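Local coordinates for protein phenylurea hydrolase B (Mycobacterium brisbanense, PDB 4WHB) that probably hydrolyses carbon-nitrogen bonds other than peptide bonds, as a zinc-dependent amidohydrolase named for its action on phenylurea compounds such as diuron, at residues A259-V264 with N284-K289; A274-G279 with E323-N328. All blocks are in the same frame, centred on the assembly; numbering follows the deposited sequence.

Contact 1. Residues A259-V264 with N284-K289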
ATOM      1  N   ALA C 259      15.172  23.132  16.686  1.00 27.24           N
ATOM      2  CA  ALA C 259      15.290  21.881  17.472  1.00 36.57           C
ATOM      3  C   ALA C 259      16.705  21.474  17.687  1.00 30.40           C
ATOM      4  O   ALA C 259      16.999  20.716  18.610  1.00 42.50           O
ATOM      5  CB  ALA C 259      14.526  20.705  16.842  1.00 38.14           C
ATOM      6  N   LEU C 260      17.592  21.981  16.821  1.00 30.79           N
ATOM      7  CA  LEU C 260      19.033  21.962  17.074  1.00 40.18           C
ATOM      8  C   LEU C 260      19.296  23.142  17.965  1.00 17.79           C
ATOM      9  O   LEU C 260      19.925  23.036  18.977  1.00 30.05           O
ATOM     10  CB  LEU C 260      19.797  22.071  15.750  1.00 35.61           C
ATOM     11  CG  LEU C 260      21.221  21.505  15.722  1.00 25.54           C
ATOM     12  CD1 LEU C 260      21.462  20.927  14.345  1.00 27.63           C
ATOM     13  CD2 LEU C 260      22.271  22.554  16.062  1.00 24.45           C
ATOM     14  N   ASP C 261      18.771  24.274  17.539  1.00 25.78           N
ATOM     15  CA  ASP C 261      18.825  25.535  18.273  1.00 33.76           C
ATOM     16  C   ASP C 261      18.330  25.318  19.695  1.00 18.56           C
ATOM     17  O   ASP C 261      18.991  25.703  20.652  1.00 16.72           O
ATOM     18  CB  ASP C 261      17.976  26.587  17.551  1.00 36.08           C
ATOM     19  CG  ASP C 261      18.067  27.981  18.191  1.00 31.15           C
ATOM     20  OD1 ASP C 261      18.170  28.092  19.422  1.00 40.56           O
ATOM     21  OD2 ASP C 261      18.027  29.006  17.461  1.00 25.14           O
ATOM     22  N   THR C 262      17.182  24.668  19.796  1.00 15.36           N
ATOM     23  CA  THR C 262      16.564  24.397  21.073  1.00 19.20           C
ATOM     24  C   THR C 262      17.416  23.418  21.878  1.00 27.15           C
ATOM     25  O   THR C 262      17.610  23.605  23.088  1.00 30.10           O
ATOM     26  CB  THR C 262      15.170  23.789  20.900  1.00 36.20           C
ATOM     27  OG1 THR C 262      14.451  24.527  19.910  1.00 36.36           O
ATOM     28  CG2 THR C 262      14.412  23.901  22.200  1.00 38.58           C
ATOM     29  N   SER C 263      17.949  22.407  21.194  1.00 36.50           N
ATOM     30  CA  SER C 263      18.858  21.437  21.805  1.00 19.29           C
ATOM     31  C   SER C 263      20.101  22.095  22.370  1.00 15.81           C
ATOM     32  O   SER C 263      20.638  21.625  23.376  1.00 40.64           O
ATOM     33  CB  SER C 263      19.287  20.404  20.783  1.00 19.97           C
ATOM     34  OG  SER C 263      18.161  19.815  20.161  1.00 33.20           O
ATOM     35  N   VAL C 264      20.545  23.174  21.726  1.00  9.88           N
ATOM     36  CA  VAL C 264      21.645  23.972  22.213  1.00 13.87           C
ATOM     37  C   VAL C 264      21.195  24.823  23.400  1.00 12.52           C
ATOM     38  O   VAL C 264      21.931  25.001  24.347  1.00 12.35           O
ATOM     39  CB  VAL C 264      22.201  24.881  21.108  1.00 18.97           C
ATOM     40  CG1 VAL C 264      23.387  25.703  21.618  1.00 13.23           C
ATOM     41  CG2 VAL C 264      22.641  24.069  19.915  1.00 29.38           C
ATOM     42  N   ASN C 284      24.349  30.798   9.846  1.00 40.04           N
ATOM     43  CA  ASN C 284      25.605  31.231  10.378  1.00 48.60           C
ATOM     44  C   ASN C 284      25.281  32.166  11.442  1.00 45.74           C
ATOM     45  O   ASN C 284      25.304  33.373  11.231  1.00 43.01           O
ATOM     46  CB  ASN C 284      26.538  31.869   9.377  1.00 66.53           C
ATOM     47  CG  ASN C 284      27.682  30.949   9.070  1.00 66.60           C
ATOM     48  OD1 ASN C 284      27.415  29.761   8.901  1.00 61.25           O
ATOM     49  ND2 ASN C 284      28.948  31.429   9.106  1.00 62.46           N
ATOM     50  N   TYR C 285      24.913  31.572  12.566  1.00 32.13           N
ATOM     51  CA  TYR C 285      24.453  32.260  13.780  1.00 32.42           C
ATOM     52  C   TYR C 285      24.660  31.295  14.940  1.00 34.16           C
ATOM     53  O   TYR C 285      25.420  31.565  15.869  1.00 39.21           O
ATOM     54  CB  TYR C 285      22.963  32.715  13.578  1.00 44.43           C
ATOM     55  CG  TYR C 285      21.982  32.675  14.742  1.00 48.11           C
ATOM     56  CD1 TYR C 285      22.347  33.131  16.006  1.00 60.88           C
ATOM     57  CD2 TYR C 285      20.669  32.222  14.560  1.00 24.62           C
ATOM     58  CE1 TYR C 285      21.448  33.116  17.070  1.00 62.83           C
ATOM     59  CE2 TYR C 285      19.776  32.158  15.621  1.00 43.61           C
ATOM     60  CZ  TYR C 285      20.156  32.631  16.870  1.00 60.86           C
ATOM     61  OH  TYR C 285      19.250  32.602  17.922  1.00 57.43           O
ATOM     62  N   LEU C 286      23.939  30.179  14.830  1.00 27.11           N
ATOM     63  CA  LEU C 286      23.976  28.996  15.706  1.00 20.06           C
ATOM     64  C   LEU C 286      25.340  28.339  15.891  1.00 24.69           C
ATOM     65  O   LEU C 286      25.653  27.826  16.968  1.00 13.52           O
ATOM     66  CB  LEU C 286      23.047  27.926  15.116  1.00 13.22           C
ATOM     67  CG  LEU C 286      22.188  27.085  16.064  1.00 19.12           C
ATOM     68  CD1 LEU C 286      21.192  27.995  16.750  1.00 26.20           C
ATOM     69  CD2 LEU C 286      21.475  25.954  15.346  1.00 18.50           C
ATOM     70  N   ILE C 287      26.131  28.306  14.829  1.00 35.44           N
ATOM     71  CA  ILE C 287      27.494  27.773  14.906  1.00 27.39           C
ATOM     72  C   ILE C 287      28.205  28.519  16.020  1.00 31.00           C
ATOM     73  O   ILE C 287      28.866  27.917  16.869  1.00 34.83           O
ATOM     74  CB  ILE C 287      28.285  27.952  13.596  1.00 26.94           C
ATOM     75  CG1 ILE C 287      27.853  26.917  12.553  1.00 25.94           C
ATOM     76  CG2 ILE C 287      29.767  27.784  13.850  1.00 36.97           C
ATOM     77  CD1 ILE C 287      27.263  27.501  11.307  1.00 24.66           C
ATOM     78  N   ASP C 288      28.016  29.833  16.038  1.00 36.71           N
ATOM     79  CA  ASP C 288      28.642  30.669  17.042  1.00 27.49           C
ATOM     80  C   ASP C 288      27.858  30.728  18.322  1.00 23.04           C
ATOM     81  O   ASP C 288      28.162  31.535  19.182  1.00 33.24           O
ATOM     82  CB  ASP C 288      28.893  32.081  16.505  1.00 46.45           C
ATOM     83  CG  ASP C 288      30.272  32.214  15.903  1.00 65.36           C
ATOM     84  OD1 ASP C 288      31.287  32.469  16.646  1.00 75.48           O
ATOM     85  OD2 ASP C 288      30.319  31.989  14.670  1.00 58.89           O
ATOM     86  N   LYS C 289      26.812  29.919  18.408  1.00 18.82           N
ATOM     87  CA  LYS C 289      26.173  29.613  19.688  1.00 26.08           C
ATOM     88  C   LYS C 289      26.708  28.299  20.258  1.00 22.20           C
ATOM     89  O   LYS C 289      27.213  28.289  21.374  1.00 24.54           O
ATOM     90  CB  LYS C 289      24.659  29.597  19.582  1.00 15.37           C
ATOM     91  CG  LYS C 289      24.065  30.915  20.100  1.00 19.40           C
ATOM     92  CD  LYS C 289      22.566  31.037  19.897  1.00 38.07           C
ATOM     93  CE  LYS C 289      21.882  29.894  20.610  1.00 25.29           C
ATOM     94  NZ  LYS C 289      20.436  30.118  20.810  1.00 41.39           N
TER

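Contact 2. Residues A274-G279 with E323-N328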
ATOM      1  N   ALA C 274      24.204  16.824  14.536  1.00 30.71           N
ATOM      2  CA  ALA C 274      23.805  18.226  14.370  1.00 19.71           C
ATOM      3  C   ALA C 274      24.022  18.641  12.944  1.00 15.98           C
ATOM      4  O   ALA C 274      23.492  19.630  12.499  1.00 15.17           O
ATOM      5  CB  ALA C 274      24.607  19.123  15.308  1.00 22.97           C
ATOM      6  N   ASN C 275      24.797  17.856  12.213  1.00 24.80           N
ATOM      7  CA  ASN C 275      25.030  18.154  10.801  1.00 23.37           C
ATOM      8  C   ASN C 275      23.841  17.876   9.888  1.00 26.10           C
ATOM      9  O   ASN C 275      23.709  18.505   8.850  1.00 16.12           O
ATOM     10  CB  ASN C 275      26.277  17.448  10.275  1.00 22.91           C
ATOM     11  CG  ASN C 275      26.009  16.075   9.806  1.00 20.38           C
ATOM     12  OD1 ASN C 275      25.894  15.134  10.606  1.00 21.24           O
ATOM     13  ND2 ASN C 275      25.920  15.925   8.507  1.00 31.40           N
ATOM     14  N   TYR C 276      22.979  16.935  10.246  1.00 28.61           N
ATOM     15  CA  TYR C 276      21.785  16.728   9.439  1.00 19.34           C
ATOM     16  C   TYR C 276      20.723  17.655   9.956  1.00 25.88           C
ATOM     17  O   TYR C 276      20.061  17.380  10.982  1.00 43.88           O
ATOM     18  CB  TYR C 276      21.300  15.297   9.516  1.00 16.25           C
ATOM     19  CG  TYR C 276      22.320  14.269   9.128  1.00 16.70           C
ATOM     20  CD1 TYR C 276      23.156  14.447   8.038  1.00 19.38           C
ATOM     21  CD2 TYR C 276      22.415  13.100   9.830  1.00 18.90           C
ATOM     22  CE1 TYR C 276      24.080  13.468   7.688  1.00 26.85           C
ATOM     23  CE2 TYR C 276      23.328  12.141   9.506  1.00 20.43           C
ATOM     24  CZ  TYR C 276      24.156  12.332   8.426  1.00 24.28           C
ATOM     25  OH  TYR C 276      25.050  11.352   8.099  1.00 34.26           O
ATOM     26  N   THR C 277      20.585  18.768   9.264  1.00 23.63           N
ATOM     27  CA  THR C 277      19.623  19.784   9.617  1.00 18.15           C
ATOM     28  C   THR C 277      18.479  19.733   8.609  1.00 13.82           C
ATOM     29  O   THR C 277      17.570  20.561   8.633  1.00 38.87           O
ATOM     30  CB  THR C 277      20.330  21.148   9.721  1.00 14.67           C
ATOM     31  OG1 THR C 277      19.397  22.187   9.863  1.00 28.44           O
ATOM     32  CG2 THR C 277      21.205  21.409   8.535  1.00 18.02           C
ATOM     33  N   LEU C 278      18.512  18.735   7.735  1.00 21.69           N
ATOM     34  CA  LEU C 278      17.430  18.463   6.746  1.00 29.01           C
ATOM     35  C   LEU C 278      16.983  19.680   5.975  1.00 14.83           C
ATOM     36  O   LEU C 278      15.854  20.072   6.078  1.00 15.26           O
ATOM     37  CB  LEU C 278      16.212  17.873   7.452  1.00 12.86           C
ATOM     38  CG  LEU C 278      16.255  16.424   7.914  1.00 14.45           C
ATOM     39  CD1 LEU C 278      14.875  15.816   7.758  1.00 14.71           C
ATOM     40  CD2 LEU C 278      17.275  15.568   7.182  1.00 25.11           C
ATOM     41  N   GLY C 279      17.857  20.264   5.192  1.00  7.46           N
ATOM     42  CA  GLY C 279      17.598  21.582   4.693  1.00  8.73           C
ATOM     43  C   GLY C 279      18.797  22.434   4.420  1.00 11.46           C
ATOM     44  O   GLY C 279      19.795  22.037   3.852  1.00 12.77           O
ATOM     45  N   GLU C 323      25.482  17.475  -0.754  1.00 29.94           N
ATOM     46  CA  GLU C 323      24.322  18.344  -0.557  1.00 33.62           C
ATOM     47  C   GLU C 323      24.596  19.181   0.703  1.00 31.37           C
ATOM     48  O   GLU C 323      25.667  19.004   1.312  1.00 28.95           O
ATOM     49  CB  GLU C 323      23.044  17.421  -0.517  1.00 35.55           C
ATOM     50  CG  GLU C 323      22.939  16.515  -1.749  1.00 32.19           C
ATOM     51  CD  GLU C 323      21.518  16.365  -2.269  1.00 22.97           C
ATOM     52  OE1 GLU C 323      21.132  17.162  -3.162  1.00 29.81           O
ATOM     53  OE2 GLU C 323      20.783  15.448  -1.810  1.00 19.62           O
ATOM     54  N   PRO C 324      23.658  20.053   1.145  1.00 17.52           N
ATOM     55  CA  PRO C 324      23.991  20.982   2.259  1.00 39.27           C
ATOM     56  C   PRO C 324      24.700  20.383   3.512  1.00 29.53           C
ATOM     57  O   PRO C 324      25.196  21.142   4.319  1.00 14.05           O
ATOM     58  CB  PRO C 324      22.634  21.562   2.695  1.00 16.67           C
ATOM     59  CG  PRO C 324      21.785  21.348   1.536  1.00 35.08           C
ATOM     60  CD  PRO C 324      22.231  20.068   0.893  1.00 15.59           C
ATOM     61  N   TYR C 325      24.745  19.056   3.675  1.00 23.60           N
ATOM     62  CA  TYR C 325      25.188  18.474   4.936  1.00 31.56           C
ATOM     63  C   TYR C 325      26.656  18.512   5.239  1.00 33.86           C
ATOM     64  O   TYR C 325      27.032  18.876   6.350  1.00 19.66           O
ATOM     65  CB  TYR C 325      24.680  17.052   5.060  1.00 23.36           C
ATOM     66  CG  TYR C 325      23.228  17.002   4.771  1.00 23.59           C
ATOM     67  CD1 TYR C 325      22.390  18.024   5.200  1.00 24.69           C
ATOM     68  CD2 TYR C 325      22.707  16.013   4.020  1.00 23.61           C
ATOM     69  CE1 TYR C 325      21.073  18.018   4.921  1.00 14.27           C
ATOM     70  CE2 TYR C 325      21.390  15.999   3.743  1.00 23.27           C
ATOM     71  CZ  TYR C 325      20.580  17.003   4.224  1.00 20.00           C
ATOM     72  OH  TYR C 325      19.230  16.986   3.975  1.00 42.36           O
ATOM     73  N   ALA C 326      27.500  18.132   4.299  1.00 24.07           N
ATOM     74  CA  ALA C 326      28.946  18.282   4.515  1.00 21.27           C
ATOM     75  C   ALA C 326      29.422  19.749   4.353  1.00 22.46           C
ATOM     76  O   ALA C 326      30.303  20.215   5.063  1.00 26.11           O
ATOM     77  CB  ALA C 326      29.689  17.407   3.552  1.00 29.51           C
ATOM     78  N   THR C 327      28.791  20.460   3.431  1.00 26.11           N
ATOM     79  CA  THR C 327      29.047  21.854   3.159  1.00 41.05           C
ATOM     80  C   THR C 327      28.660  22.708   4.365  1.00 30.30           C
ATOM     81  O   THR C 327      28.831  23.927   4.382  1.00 40.05           O
ATOM     82  CB  THR C 327      28.270  22.307   1.878  1.00 50.71           C
ATOM     83  OG1 THR C 327      26.886  22.531   2.180  1.00 49.49           O
ATOM     84  CG2 THR C 327      28.378  21.266   0.762  1.00 27.80           C
ATOM     85  N   ASN C 328      28.122  22.017   5.357  1.00 29.68           N
ATOM     86  CA  ASN C 328      27.679  22.563   6.629  1.00 30.04           C
ATOM     87  C   ASN C 328      28.617  22.202   7.813  1.00 42.85           C
ATOM     88  O   ASN C 328      28.843  23.029   8.715  1.00 40.16           O
ATOM     89  CB  ASN C 328      26.241  22.075   6.880  1.00 32.79           C
ATOM     90  CG  ASN C 328      25.801  22.207   8.310  1.00 28.52           C
ATOM     91  OD1 ASN C 328      26.316  23.021   9.039  1.00 33.14           O
ATOM     92  ND2 ASN C 328      24.808  21.428   8.699  1.00 20.62           N
TER

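Contact 1. Residues A259-V264 with N284-K289
Asp261 of helix 257-265 meets Leu286, Lys289 and Tyr285 with successive parts of its side chain. CB lies 3.6 Å from Leu286 CD1. The same methyl lies alongside the carboxylate, with Asp261 CG 3.4 Å from Leu286 CD1. CG stands opposite the backbone N (chi1 -175°), which carries the acid out past the leucine. The two oxygens then part. OD1 forms a salt bridge with Lys289, weak as a hydrogen bond, with Asp261 OD1 3.3 Å from Lys289 NZ. The lysine chain bends at chi3 to bring its amine there. The amine's stronger partner is Glu265, in a second salt bridge. OD2 lies near the phenol end of Tyr285, with 3.8 Å from Asp261 OD2 to Tyr285 OH, which is not a hydrogen bond. The carboxylate and ring planes are 72° apart. The stronger partner of OD2 is Arg187 of the second subunit, in a salt bridge, so the acid ties this contact to the subunit interface.

Beside the charged groups the contact is apolar. Leu286 sends its other methyl to the neighbouring residue, where Leu260 CD2 and Leu286 CD2 are 3.6 Å apart. Val264 turns toward Lys289 and packs on its backbone. Leu260 and Val264 also touch Ile290 of helix 287-293 and Leu271 of strand 270-272. Helix 257-265 and the start of helix 287-293 thus meet over that strand, on the outside of the parallel barrel sheet.

Contact 2. Residues A274-G279 with E323-N328
Tyr276 and Tyr325 form a T-shaped pair at the centre of this contact. The edge of the Tyr276 ring points at the face of Tyr325, with centroids 5.8 Å apart and planes at 81°. The closest atoms are Tyr276 CD1 and Tyr325 CG, 4.1 Å apart. One face of the Tyr276 ring carries Asn275 OD1, 3.7 Å above its centre. Tyr325 reaches along the loop 274-279 from Asn275 to Gly279. Its CB lies 3.8 Å from Asn275 ND2, and the amide and ring planes are nearly perpendicular. Farther out, Tyr325 OH comes 3.6 Å from Leu278 CA. The backbone N of Gly279 lies at the ring edge, in its plane. Pro324 packs on the carbonyl of Gly279.

One weak hydrogen bond crosses the contact, from Asn328 ND2 to Asn275 O at 3.1 Å. It is bent, with 120° at the hydrogen. CG of Asn328 is swung away from its own backbone N (chi1 163°), which sends the amide toward the loop. The same ND2 also touches the methyl of Thr277.

Partners outside the two segments help to place these groups. Asn275 OD1 accepts a hydrogen bond from the backbone N of Gln300. Asn328 OD1 takes a weak bond from the backbone N of Ile282. Leu320 touches both tyrosines, and Phe224 adds to the packing around Tyr325.

The loop follows barrel strand 270-272 directly after His273, a zinc ligand of this protein. Tyr276 lies near both His273 and Asp344, another zinc ligand. No zinc is bound to this chain in the model. A loop leaving the C-terminal end of a barrel strand beside a metal site is the arrangement of the amidohydrolase TIM barrel.

How the contacts relate
Both contacts are largely buried, and their centres lie about 13 Å apart. Their segments alternate along the chain; strand 270-272 lies between the first two. Contact 1 packs helices on the outer side of that strand; contact 2 involves the loop that leaves its end. Leu260 joins them, since its side chain reaches Ala274 at the start of that loop. The chemistry follows the place. Contact 1 has an exposed flank at Tyr285, and one of its charges, Asp261, pairs with a second subunit. Contact 2 has no exposed touching residue and relies on an aromatic pair, with Tyr276 near the metal site, and on side-chain amides. Helix 326-334 is common ground, as Asn284 and Ile287 also touch it.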